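Local coordinates for protein aminoglycoside 6-adenylyltransferase (Bacillus subtilis, PDB 2PBE) that adenylates streptomycin and streptidine at O-6 with ATP, can also guanylylate streptomycin with GTP, and so mediates bacterial resistance to streptomycin, at residues D15-D20 and I47-T52; I93-F96 and N100-D103; M195-I200 and F208-N213. All coordinates share one frame; numbering follows the deposited sequence.

Interaction 1: residues D15-D20 and I47-T52; sequences DFALND and ISYFVT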
ATOM      1  N   ASP A  15       5.734   7.794  -5.059  1.00 34.20           N
ATOM      2  CA  ASP A  15       6.186   8.866  -4.186  1.00 34.69           C
ATOM      3  C   ASP A  15       5.900  10.231  -4.797  1.00 31.77           C
ATOM      4  O   ASP A  15       5.503  11.174  -4.104  1.00 31.15           O
ATOM      5  CB  ASP A  15       7.681   8.729  -3.933  1.00 38.82           C
ATOM      6  CG  ASP A  15       8.127   9.508  -2.732  1.00 42.32           C
ATOM      7  OD1 ASP A  15       7.728   9.114  -1.612  1.00 47.34           O
ATOM      8  OD2 ASP A  15       8.869  10.506  -2.907  1.00 43.41           O
ATOM      9  N   PHE A  16       6.087  10.323  -6.102  1.00 29.20           N
ATOM     10  CA  PHE A  16       5.836  11.573  -6.790  1.00 28.13           C
ATOM     11  C   PHE A  16       4.384  11.986  -6.616  1.00 29.12           C
ATOM     12  O   PHE A  16       4.089  13.097  -6.155  1.00 31.15           O
ATOM     13  CB  PHE A  16       6.127  11.445  -8.276  1.00 27.30           C
ATOM     14  CG  PHE A  16       5.902  12.715  -9.026  1.00 27.41           C
ATOM     15  CD1 PHE A  16       6.708  13.850  -8.767  1.00 26.96           C
ATOM     16  CD2 PHE A  16       4.872  12.810  -9.966  1.00 26.96           C
ATOM     17  CE1 PHE A  16       6.489  15.081  -9.437  1.00 25.95           C
ATOM     18  CE2 PHE A  16       4.629  14.034 -10.657  1.00 28.40           C
ATOM     19  CZ  PHE A  16       5.435  15.170 -10.394  1.00 26.35           C
ATOM     20  N   ALA A  17       3.485  11.077  -6.981  1.00 28.35           N
ATOM     21  CA  ALA A  17       2.055  11.315  -6.901  1.00 27.24           C
ATOM     22  C   ALA A  17       1.623  11.729  -5.503  1.00 27.34           C
ATOM     23  O   ALA A  17       0.875  12.698  -5.348  1.00 27.50           O
ATOM     24  CB  ALA A  17       1.308  10.082  -7.320  1.00 26.22           C
ATOM     25  N   LEU A  18       2.113  11.000  -4.500  1.00 27.43           N
ATOM     26  CA  LEU A  18       1.787  11.268  -3.104  1.00 27.24           C
ATOM     27  C   LEU A  18       2.003  12.714  -2.690  1.00 28.27           C
ATOM     28  O   LEU A  18       1.180  13.300  -1.988  1.00 29.56           O
ATOM     29  CB  LEU A  18       2.617  10.381  -2.173  1.00 25.32           C
ATOM     30  CG  LEU A  18       2.199   8.928  -1.921  1.00 25.59           C
ATOM     31  CD1 LEU A  18       3.269   8.209  -1.114  1.00 24.16           C
ATOM     32  CD2 LEU A  18       0.882   8.900  -1.177  1.00 23.34           C
ATOM     33  N   ASN A  19       3.120  13.285  -3.124  1.00 27.83           N
ATOM     34  CA  ASN A  19       3.450  14.649  -2.747  1.00 27.76           C
ATOM     35  C   ASN A  19       2.885  15.721  -3.638  1.00 28.90           C
ATOM     36  O   ASN A  19       2.860  16.883  -3.246  1.00 31.74           O
ATOM     37  CB  ASN A  19       4.960  14.812  -2.668  1.00 26.86           C
ATOM     38  CG  ASN A  19       5.591  13.838  -1.716  1.00 24.59           C
ATOM     39  OD1 ASN A  19       5.074  13.593  -0.631  1.00 23.86           O
ATOM     40  ND2 ASN A  19       6.730  13.284  -2.106  1.00 25.02           N
ATOM     41  N   ASP A  20       2.424  15.351  -4.827  1.00 29.71           N
ATOM     42  CA  ASP A  20       1.876  16.354  -5.721  1.00 29.35           C
ATOM     43  C   ASP A  20       0.367  16.529  -5.576  1.00 29.67           C
ATOM     44  O   ASP A  20      -0.417  15.604  -5.801  1.00 28.91           O
ATOM     45  CB  ASP A  20       2.244  16.041  -7.161  1.00 29.61           C
ATOM     46  CG  ASP A  20       2.262  17.280  -8.013  1.00 31.56           C
ATOM     47  OD1 ASP A  20       3.304  17.604  -8.622  1.00 32.27           O
ATOM     48  OD2 ASP A  20       1.219  17.945  -8.057  1.00 32.42           O
ATOM     49  N   ILE A  47       2.115   4.103 -16.558  1.00 40.69           N
ATOM     50  CA  ILE A  47       1.515   4.844 -15.473  1.00 37.17           C
ATOM     51  C   ILE A  47       0.562   5.916 -15.960  1.00 35.80           C
ATOM     52  O   ILE A  47       0.769   6.499 -17.018  1.00 37.58           O
ATOM     53  CB  ILE A  47       2.612   5.525 -14.648  1.00 36.86           C
ATOM     54  CG1 ILE A  47       3.708   4.508 -14.312  1.00 36.23           C
ATOM     55  CG2 ILE A  47       2.023   6.139 -13.384  1.00 36.03           C
ATOM     56  CD1 ILE A  47       3.256   3.322 -13.454  1.00 37.30           C
ATOM     57  N   SER A  48      -0.482   6.172 -15.182  1.00 33.24           N
ATOM     58  CA  SER A  48      -1.458   7.207 -15.508  1.00 31.09           C
ATOM     59  C   SER A  48      -1.757   8.012 -14.251  1.00 29.84           C
ATOM     60  O   SER A  48      -2.128   7.446 -13.217  1.00 29.30           O
ATOM     61  CB  SER A  48      -2.777   6.598 -16.002  1.00 31.19           C
ATOM     62  OG  SER A  48      -2.639   5.958 -17.247  1.00 31.33           O
ATOM     63  N   TYR A  49      -1.592   9.326 -14.344  1.00 27.91           N
ATOM     64  CA  TYR A  49      -1.886  10.224 -13.230  1.00 25.56           C
ATOM     65  C   TYR A  49      -3.127  11.030 -13.571  1.00 25.87           C
ATOM     66  O   TYR A  49      -3.151  11.741 -14.578  1.00 25.98           O
ATOM     67  CB  TYR A  49      -0.754  11.232 -12.997  1.00 24.35           C
ATOM     68  CG  TYR A  49       0.578  10.700 -12.505  1.00 23.16           C
ATOM     69  CD1 TYR A  49       0.643   9.627 -11.575  1.00 22.82           C
ATOM     70  CD2 TYR A  49       1.783  11.356 -12.870  1.00 21.36           C
ATOM     71  CE1 TYR A  49       1.891   9.227 -11.012  1.00 23.04           C
ATOM     72  CE2 TYR A  49       3.031  10.966 -12.317  1.00 22.32           C
ATOM     73  CZ  TYR A  49       3.080   9.904 -11.385  1.00 23.88           C
ATOM     74  OH  TYR A  49       4.297   9.542 -10.822  1.00 26.20           O
ATOM     75  N   PHE A  50      -4.167  10.917 -12.747  1.00 25.65           N
ATOM     76  CA  PHE A  50      -5.386  11.690 -12.987  1.00 25.95           C
ATOM     77  C   PHE A  50      -5.144  12.949 -12.195  1.00 26.59           C
ATOM     78  O   PHE A  50      -4.986  12.891 -10.972  1.00 28.77           O
ATOM     79  CB  PHE A  50      -6.610  10.936 -12.491  1.00 27.10           C
ATOM     80  CG  PHE A  50      -6.979   9.789 -13.356  1.00 29.44           C
ATOM     81  CD1 PHE A  50      -8.012   9.910 -14.291  1.00 31.95           C
ATOM     82  CD2 PHE A  50      -6.245   8.594 -13.303  1.00 31.00           C
ATOM     83  CE1 PHE A  50      -8.314   8.848 -15.186  1.00 31.97           C
ATOM     84  CE2 PHE A  50      -6.526   7.517 -14.192  1.00 31.43           C
ATOM     85  CZ  PHE A  50      -7.568   7.650 -15.138  1.00 31.64           C
ATOM     86  N   VAL A  51      -5.110  14.074 -12.890  1.00 25.75           N
ATOM     87  CA  VAL A  51      -4.799  15.339 -12.261  1.00 27.85           C
ATOM     88  C   VAL A  51      -5.890  16.399 -12.335  1.00 30.34           C
ATOM     89  O   VAL A  51      -6.855  16.271 -13.075  1.00 30.91           O
ATOM     90  CB  VAL A  51      -3.500  15.910 -12.870  1.00 27.69           C
ATOM     91  CG1 VAL A  51      -2.436  14.838 -12.886  1.00 26.15           C
ATOM     92  CG2 VAL A  51      -3.747  16.404 -14.293  1.00 24.86           C
ATOM     93  N   THR A  52      -5.706  17.461 -11.566  1.00 32.40           N
ATOM     94  CA  THR A  52      -6.670  18.548 -11.558  1.00 35.17           C
ATOM     95  C   THR A  52      -6.408  19.488 -12.744  1.00 38.11           C
ATOM     96  O   THR A  52      -7.330  19.772 -13.525  1.00 40.64           O
ATOM     97  CB  THR A  52      -6.587  19.345 -10.239  1.00 33.79           C
ATOM     98  OG1 THR A  52      -5.225  19.719  -9.999  1.00 32.85           O
ATOM     99  CG2 THR A  52      -7.100  18.515  -9.081  1.00 32.09           C
TER

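Interaction 2: residues I93-F96 and N100-D103; sequences IILF and NKLD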
ATOM      1  N   ILE A  93       6.769   9.620 -23.376  1.00 33.58           N
ATOM      2  CA  ILE A  93       7.353   8.294 -23.511  1.00 34.58           C
ATOM      3  C   ILE A  93       8.809   8.597 -23.235  1.00 34.81           C
ATOM      4  O   ILE A  93       9.429   9.381 -23.965  1.00 35.73           O
ATOM      5  CB  ILE A  93       7.196   7.668 -24.928  1.00 34.93           C
ATOM      6  CG1 ILE A  93       5.755   7.207 -25.152  1.00 34.21           C
ATOM      7  CG2 ILE A  93       8.090   6.435 -25.064  1.00 34.31           C
ATOM      8  CD1 ILE A  93       4.761   8.306 -25.279  1.00 36.09           C
ATOM      9  N   ILE A  94       9.344   8.022 -22.164  1.00 33.56           N
ATOM     10  CA  ILE A  94      10.725   8.266 -21.789  1.00 33.21           C
ATOM     11  C   ILE A  94      11.573   7.006 -21.833  1.00 33.72           C
ATOM     12  O   ILE A  94      11.132   5.924 -21.418  1.00 33.71           O
ATOM     13  CB  ILE A  94      10.807   8.862 -20.355  1.00 32.62           C
ATOM     14  CG1 ILE A  94       9.919  10.096 -20.254  1.00 32.18           C
ATOM     15  CG2 ILE A  94      12.247   9.272 -20.024  1.00 32.68           C
ATOM     16  CD1 ILE A  94       9.733  10.595 -18.827  1.00 31.45           C
ATOM     17  N   LEU A  95      12.790   7.165 -22.339  1.00 32.71           N
ATOM     18  CA  LEU A  95      13.737   6.072 -22.374  1.00 31.97           C
ATOM     19  C   LEU A  95      14.821   6.510 -21.407  1.00 31.88           C
ATOM     20  O   LEU A  95      15.615   7.396 -21.714  1.00 31.31           O
ATOM     21  CB  LEU A  95      14.319   5.874 -23.776  1.00 31.78           C
ATOM     22  CG  LEU A  95      15.307   4.694 -23.810  1.00 32.78           C
ATOM     23  CD1 LEU A  95      14.588   3.404 -23.511  1.00 33.56           C
ATOM     24  CD2 LEU A  95      16.013   4.622 -25.141  1.00 33.83           C
ATOM     25  N   PHE A  96      14.850   5.896 -20.231  1.00 32.08           N
ATOM     26  CA  PHE A  96      15.833   6.262 -19.212  1.00 33.70           C
ATOM     27  C   PHE A  96      17.255   5.772 -19.462  1.00 34.04           C
ATOM     28  O   PHE A  96      17.476   4.757 -20.128  1.00 34.34           O
ATOM     29  CB  PHE A  96      15.360   5.776 -17.843  1.00 33.06           C
ATOM     30  CG  PHE A  96      14.155   6.510 -17.320  1.00 34.11           C
ATOM     31  CD1 PHE A  96      14.277   7.832 -16.842  1.00 34.07           C
ATOM     32  CD2 PHE A  96      12.881   5.912 -17.354  1.00 33.11           C
ATOM     33  CE1 PHE A  96      13.137   8.561 -16.395  1.00 34.12           C
ATOM     34  CE2 PHE A  96      11.724   6.621 -16.911  1.00 34.89           C
ATOM     35  CZ  PHE A  96      11.853   7.956 -16.427  1.00 34.67           C
ATOM     36  N   ASN A 100      15.495   1.831 -18.177  1.00 34.29           N
ATOM     37  CA  ASN A 100      14.051   1.712 -18.057  1.00 34.12           C
ATOM     38  C   ASN A 100      13.258   2.594 -19.010  1.00 34.48           C
ATOM     39  O   ASN A 100      13.718   3.656 -19.447  1.00 34.51           O
ATOM     40  CB  ASN A 100      13.620   1.935 -16.601  1.00 33.90           C
ATOM     41  CG  ASN A 100      13.848   0.699 -15.743  1.00 34.53           C
ATOM     42  OD1 ASN A 100      13.234  -0.344 -15.968  1.00 35.30           O
ATOM     43  ND2 ASN A 100      14.728   0.805 -14.771  1.00 33.91           N
ATOM     44  N   LYS A 101      12.070   2.119 -19.356  1.00 34.46           N
ATOM     45  CA  LYS A 101      11.191   2.842 -20.254  1.00 34.30           C
ATOM     46  C   LYS A 101       9.882   3.100 -19.539  1.00 34.85           C
ATOM     47  O   LYS A 101       9.313   2.208 -18.915  1.00 35.74           O
ATOM     48  CB  LYS A 101      10.935   2.028 -21.514  1.00 33.86           C
ATOM     49  CG  LYS A 101      10.878   2.888 -22.776  1.00 35.30           C
ATOM     50  CD  LYS A 101       9.520   3.503 -23.019  1.00 34.91           C
ATOM     51  CE  LYS A 101       8.554   2.484 -23.624  1.00 35.95           C
ATOM     52  NZ  LYS A 101       7.298   3.123 -24.115  1.00 35.84           N
ATOM     53  N   LEU A 102       9.409   4.334 -19.619  1.00 33.68           N
ATOM     54  CA  LEU A 102       8.161   4.684 -18.978  1.00 32.93           C
ATOM     55  C   LEU A 102       7.219   5.272 -20.005  1.00 34.44           C
ATOM     56  O   LEU A 102       7.649   5.869 -20.991  1.00 34.90           O
ATOM     57  CB  LEU A 102       8.402   5.696 -17.848  1.00 29.65           C
ATOM     58  CG  LEU A 102       7.152   6.373 -17.269  1.00 29.19           C
ATOM     59  CD1 LEU A 102       6.311   5.365 -16.496  1.00 28.06           C
ATOM     60  CD2 LEU A 102       7.552   7.515 -16.395  1.00 28.54           C
ATOM     61  N   ASP A 103       5.929   5.077 -19.758  1.00 35.38           N
ATOM     62  CA  ASP A 103       4.870   5.613 -20.585  1.00 35.51           C
ATOM     63  C   ASP A 103       3.913   6.237 -19.565  1.00 34.76           C
ATOM     64  O   ASP A 103       3.182   5.537 -18.877  1.00 36.12           O
ATOM     65  CB  ASP A 103       4.179   4.492 -21.345  1.00 39.23           C
ATOM     66  CG  ASP A 103       4.146   4.744 -22.832  1.00 44.90           C
ATOM     67  OD1 ASP A 103       3.544   5.766 -23.238  1.00 47.24           O
ATOM     68  OD2 ASP A 103       4.726   3.926 -23.593  1.00 47.51           O
TER

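Interaction 3: residues M195-I200 and F208-N213; sequences MMAWHI and FSMGKN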
HETATM    1  N   MSE A 195      -4.044  -3.132   9.438  1.00 35.77           N
HETATM    2  CA  MSE A 195      -4.500  -2.287  10.541  1.00 37.36           C
HETATM    3  C   MSE A 195      -3.721  -0.972  10.544  1.00 36.71           C
HETATM    4  O   MSE A 195      -4.289   0.102  10.774  1.00 36.16           O
HETATM    5  CB  MSE A 195      -4.300  -3.013  11.883  1.00 39.01           C
HETATM    6  CG  MSE A 195      -4.991  -2.335  13.061  1.00 41.77           C
HETATM    7 SE   MSE A 195      -6.880  -1.926  12.728  1.00 49.23          SE
HETATM    8  CE  MSE A 195      -7.664  -3.721  12.944  1.00 44.37           C
HETATM    9  N   MSE A 196      -2.418  -1.063  10.291  1.00 35.40           N
HETATM   10  CA  MSE A 196      -1.589   0.124  10.265  1.00 35.29           C
HETATM   11  C   MSE A 196      -1.925   0.965   9.035  1.00 33.81           C
HETATM   12  O   MSE A 196      -1.938   2.195   9.095  1.00 31.72           O
HETATM   13  CB  MSE A 196      -0.116  -0.277  10.256  1.00 38.49           C
HETATM   14  CG  MSE A 196       0.329  -0.925  11.555  1.00 43.00           C
HETATM   15 SE   MSE A 196       2.160  -1.624  11.583  1.00 53.22          SE
HETATM   16  CE  MSE A 196       3.172  -0.066  12.139  1.00 48.97           C
ATOM     17  N   ALA A 197      -2.213   0.297   7.925  1.00 32.97           N
ATOM     18  CA  ALA A 197      -2.559   1.000   6.701  1.00 33.18           C
ATOM     19  C   ALA A 197      -3.883   1.728   6.891  1.00 33.60           C
ATOM     20  O   ALA A 197      -4.036   2.869   6.441  1.00 35.66           O
ATOM     21  CB  ALA A 197      -2.649   0.027   5.538  1.00 31.73           C
ATOM     22  N   TRP A 198      -4.824   1.075   7.572  1.00 32.89           N
ATOM     23  CA  TRP A 198      -6.135   1.681   7.818  1.00 32.56           C
ATOM     24  C   TRP A 198      -5.973   2.921   8.693  1.00 32.39           C
ATOM     25  O   TRP A 198      -6.750   3.878   8.602  1.00 32.86           O
ATOM     26  CB  TRP A 198      -7.077   0.697   8.511  1.00 33.39           C
ATOM     27  CG  TRP A 198      -7.728  -0.353   7.607  1.00 35.45           C
ATOM     28  CD1 TRP A 198      -7.804  -0.325   6.239  1.00 35.68           C
ATOM     29  CD2 TRP A 198      -8.472  -1.507   8.022  1.00 35.72           C
ATOM     30  NE1 TRP A 198      -8.552  -1.380   5.775  1.00 36.27           N
ATOM     31  CE2 TRP A 198      -8.980  -2.126   6.838  1.00 35.92           C
ATOM     32  CE3 TRP A 198      -8.773  -2.087   9.281  1.00 34.64           C
ATOM     33  CZ2 TRP A 198      -9.778  -3.306   6.866  1.00 35.37           C
ATOM     34  CZ3 TRP A 198      -9.574  -3.264   9.321  1.00 33.49           C
ATOM     35  CH2 TRP A 198     -10.065  -3.857   8.106  1.00 35.97           C
ATOM     36  N   HIS A 199      -4.967   2.892   9.558  1.00 31.73           N
ATOM     37  CA  HIS A 199      -4.700   4.033  10.416  1.00 31.94           C
ATOM     38  C   HIS A 199      -4.181   5.192   9.545  1.00 32.46           C
ATOM     39  O   HIS A 199      -4.621   6.324   9.688  1.00 32.56           O
ATOM     40  CB  HIS A 199      -3.659   3.653  11.469  1.00 31.83           C
ATOM     41  CG  HIS A 199      -3.281   4.778  12.376  1.00 33.91           C
ATOM     42  ND1 HIS A 199      -4.197   5.421  13.177  1.00 35.05           N
ATOM     43  CD2 HIS A 199      -2.091   5.390  12.586  1.00 34.04           C
ATOM     44  CE1 HIS A 199      -3.587   6.389  13.842  1.00 34.90           C
ATOM     45  NE2 HIS A 199      -2.311   6.392  13.499  1.00 34.21           N
ATOM     46  N   ILE A 200      -3.251   4.890   8.639  1.00 32.76           N
ATOM     47  CA  ILE A 200      -2.654   5.904   7.761  1.00 33.09           C
ATOM     48  C   ILE A 200      -3.795   6.476   6.906  1.00 34.00           C
ATOM     49  O   ILE A 200      -3.922   7.697   6.702  1.00 32.66           O
ATOM     50  CB  ILE A 200      -1.531   5.266   6.851  1.00 33.42           C
ATOM     51  CG1 ILE A 200      -0.340   4.758   7.687  1.00 33.19           C
ATOM     52  CG2 ILE A 200      -1.044   6.284   5.852  1.00 31.60           C
ATOM     53  CD1 ILE A 200       0.362   5.841   8.569  1.00 36.18           C
ATOM     54  N   PHE A 208      -5.483   3.143  -1.228  1.00 32.45           N
ATOM     55  CA  PHE A 208      -4.308   2.760  -1.991  1.00 32.77           C
ATOM     56  C   PHE A 208      -4.019   1.282  -1.904  1.00 33.62           C
ATOM     57  O   PHE A 208      -4.718   0.544  -1.217  1.00 33.89           O
ATOM     58  CB  PHE A 208      -3.091   3.551  -1.511  1.00 32.02           C
ATOM     59  CG  PHE A 208      -2.824   3.407  -0.041  1.00 30.96           C
ATOM     60  CD1 PHE A 208      -1.954   2.410   0.434  1.00 29.99           C
ATOM     61  CD2 PHE A 208      -3.436   4.267   0.886  1.00 29.93           C
ATOM     62  CE1 PHE A 208      -1.681   2.270   1.838  1.00 30.10           C
ATOM     63  CE2 PHE A 208      -3.185   4.151   2.297  1.00 29.29           C
ATOM     64  CZ  PHE A 208      -2.298   3.146   2.773  1.00 27.80           C
ATOM     65  N   SER A 209      -2.993   0.848  -2.621  1.00 34.17           N
ATOM     66  CA  SER A 209      -2.617  -0.541  -2.604  1.00 34.25           C
ATOM     67  C   SER A 209      -1.314  -0.704  -1.840  1.00 35.20           C
ATOM     68  O   SER A 209      -0.520   0.230  -1.744  1.00 33.89           O
ATOM     69  CB  SER A 209      -2.505  -1.045  -4.036  1.00 34.27           C
ATOM     70  OG  SER A 209      -1.984  -2.362  -4.120  1.00 34.27           O
HETATM   71  N   MSE A 210      -1.121  -1.880  -1.251  1.00 38.16           N
HETATM   72  CA  MSE A 210       0.093  -2.150  -0.494  1.00 41.28           C
HETATM   73  C   MSE A 210       1.084  -2.744  -1.467  1.00 42.43           C
HETATM   74  O   MSE A 210       2.285  -2.791  -1.208  1.00 41.61           O
HETATM   75  CB  MSE A 210      -0.203  -3.109   0.655  1.00 43.84           C
HETATM   76  CG  MSE A 210      -1.166  -2.536   1.695  1.00 48.28           C
HETATM   77 SE   MSE A 210      -1.663  -3.778   3.144  1.00 58.61          SE
HETATM   78  CE  MSE A 210      -0.224  -3.455   4.344  1.00 51.92           C
ATOM     79  N   GLY A 211       0.560  -3.153  -2.620  1.00 43.52           N
ATOM     80  CA  GLY A 211       1.387  -3.731  -3.657  1.00 45.97           C
ATOM     81  C   GLY A 211       1.661  -5.202  -3.452  1.00 47.45           C
ATOM     82  O   GLY A 211       1.503  -5.713  -2.339  1.00 47.29           O
ATOM     83  N   LYS A 212       2.060  -5.885  -4.526  1.00 48.50           N
ATOM     84  CA  LYS A 212       2.381  -7.306  -4.471  1.00 49.44           C
ATOM     85  C   LYS A 212       3.377  -7.506  -3.320  1.00 49.15           C
ATOM     86  O   LYS A 212       4.490  -6.975  -3.338  1.00 48.17           O
ATOM     87  CB  LYS A 212       3.008  -7.761  -5.797  1.00 51.45           C
ATOM     88  CG  LYS A 212       3.027  -9.275  -5.983  1.00 54.31           C
ATOM     89  CD  LYS A 212       1.610  -9.818  -6.115  1.00 56.30           C
ATOM     90  CE  LYS A 212       1.544 -11.316  -5.819  1.00 57.22           C
ATOM     91  NZ  LYS A 212       0.114 -11.767  -5.707  1.00 57.93           N
ATOM     92  N   ASN A 213       2.942  -8.246  -2.306  1.00 49.55           N
ATOM     93  CA  ASN A 213       3.749  -8.515  -1.108  1.00 49.91           C
ATOM     94  C   ASN A 213       4.082  -7.274  -0.293  1.00 49.22           C
ATOM     95  O   ASN A 213       5.207  -7.121   0.205  1.00 48.88           O
ATOM     96  CB  ASN A 213       5.043  -9.269  -1.448  1.00 51.43           C
ATOM     97  CG  ASN A 213       4.807 -10.755  -1.624  1.00 53.30           C
ATOM     98  OD1 ASN A 213       4.428 -11.213  -2.705  1.00 54.42           O
ATOM     99  ND2 ASN A 213       5.008 -11.521  -0.552  1.00 53.73           N
TER

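Interaction 1: residues D15-D20 and I47-T52
Tyr49 of 47-52 reaches from the sheet toward Phe16 and Ala17 on the last turn of helix 6-19, and the whole contact is made by these three side chains. The aromatic part comes first. The Phe16 and Tyr49 side chains cross at roughly a right angle, yet the rings themselves are only moderately inclined, with planes at 36° and centroids 5.8 Å apart; the pairing is oblique, neither a stack nor an edge-to-face contact. Phe16 offers one flank of its ring: its CD2 lies 3.5 Å from CE2 of Tyr49, and the hydroxyl oxygen OH of Tyr49 lies near the plane of the Phe16 ring, at its edge. With CG anti to the backbone N (chi1 -179°), Phe16 swings out beside the helix and meets the far end of the tyrosine.

The aliphatic part is smaller. CB of Ala17 packs 3.8 Å from CE1 of Tyr49, the other carbon ortho to the hydroxyl, although both helix residues lie on the same side of the ring plane.

The polar bonds run to residues outside the two segments. The Tyr49 hydroxyl is hydrogen-bonded to the carbonyl of Phe13, one turn back along the helix, which ties the ring to the helix backbone. Where the helix ends, NZ of Lys129 donates to the carbonyls of Ala17 and Asp20. Phe16 also meets Phe67 edge-to-face. The arrangement is that of an alpha/beta layer, helix 6-19 lying against the mixed sheet of a nucleotidyltransferase domain.

Interaction 2: residues I93-F96 and N100-D103
Phe96 turns CG to the position anti to its carbonyl carbon (chi1 -69°), which carries the ring across to the partner strand, while Lys101 bends at chi2 (-84°) and again at chi3, bringing its ammonium back toward Asp103 and alongside Ile93. These side chains decorate a beta hairpin, strands 90-96 and 101-108 joined by a short loop.

The ladder is regular. Ile94 and Leu102 form an antiparallel hydrogen-bonded pair, linked by Ile94 N to Leu102 O and Leu102 N to Ile94 O, each 3.0 Å and with the N-H pointing well at its acceptor (163°). Nearer the turn, Phe96 N donates to Asn100 O almost straight down the carbonyl bond. Ile93 with Asp103 and Leu95 with Lys101 are the non-hydrogen-bonded pairs.

Each face of the hairpin has its own chemistry. On the face of Ile94 and Leu102, CG2 of Ile94 sits 3.7 Å above the centre of the Phe96 ring, and the edge of that ring reaches Leu102, with CE2 of Phe96 3.6 Å from CB of Leu102; helix 6-19 covers this side through Met9 and Phe13. Arg4 makes a cation-pi contact with Phe96, and its carbonyl, like Asp98, takes a hydrogen bond from Asn100 ND2.

The face of Ile93, Leu95, Lys101 and Asp103 mixes apolar and charged groups. CD1 of Leu95 rests 3.8 Å from CG of Lys101, crossing the lysine chain. Beyond it, NZ of Lys101 forms a salt bridge within its own strand to OD2 of Asp103 at 2.7 Å, arriving from above the carboxylate plane, while OD1 of Asp103 lies 3.3 Å from CG1 of Ile93.

Interaction 3: residues M195-I200 and F208-N213
Ala197, with one of the smallest side chains available, carries the helix side of this contact almost alone: its methyl group meets both Phe208 and Met210. CB of Ala197 lies 4.2 Å from CZ of Phe208 and 4.4 Å from CE of Met210, which is present as selenomethionine. Two larger side chains, from the strand and from the turn after it, thus converge on a single small methyl of the helix.

Phe208 arrives end-on. Its CG occupies the position between the backbone N and the carbonyl carbon (chi1 56°), and this directs the ring toward the helix, with CZ leading. That same CZ is 4.1 Å from the carbonyl O of Ala197, which stands oblique to the ring. Met210 takes a different route: its chain runs extended about the CB-CG bond (chi2 177°) and then turns at the selenium, placing CE beside the methyl of Ala197.

The chain after Phe208 is shaped by a small polar motif. Ser209 OG accepts a hydrogen bond from the backbone N of Gly211 at 3.1 Å, an ST turn, as the chain leaves strand 207-209.

Neighbouring parts of the fold complete the surroundings. Ile146 of strand 145-146 touches Ala197, Phe208 and Met210, Met217 touches Ala197 and Met210, and Tyr220 stacks on the Phe208 ring. The contact therefore joins helix 177-204 to the edge of the mixed sheet that ends in strand 145-146.

All three touching residues are buried. The side-chain contacts between them are apolar, and the carbonyl O of Ala197 meets only a ring carbon among these side chains. Cohesion here should come from dispersion and the exclusion of water, with direction set by shape and not by polar bonds.

Overall arrangement
From the N terminus, interaction 1 closes first, bringing strand 45-51 back against the end of helix 6-19 across 26 residues. Interaction 2 then closes the three-residue loop of a hairpin, and interaction 3 the seven residues from the end of helix 177-204 to the start of strand 207-209. The three run in series, neither nested nor crossed. One mixed sheet serves them all. Strands 45-51 and 101-108 are neighbours, so interactions 1 and 2 touch, with Ile47 N 2.9 Å from Asp103 O, a probable hydrogen bond. Interaction 3 lies toward the opposite edge of the sheet, its centre about 28 Å from that of interaction 2, where the sheet meets the helical half.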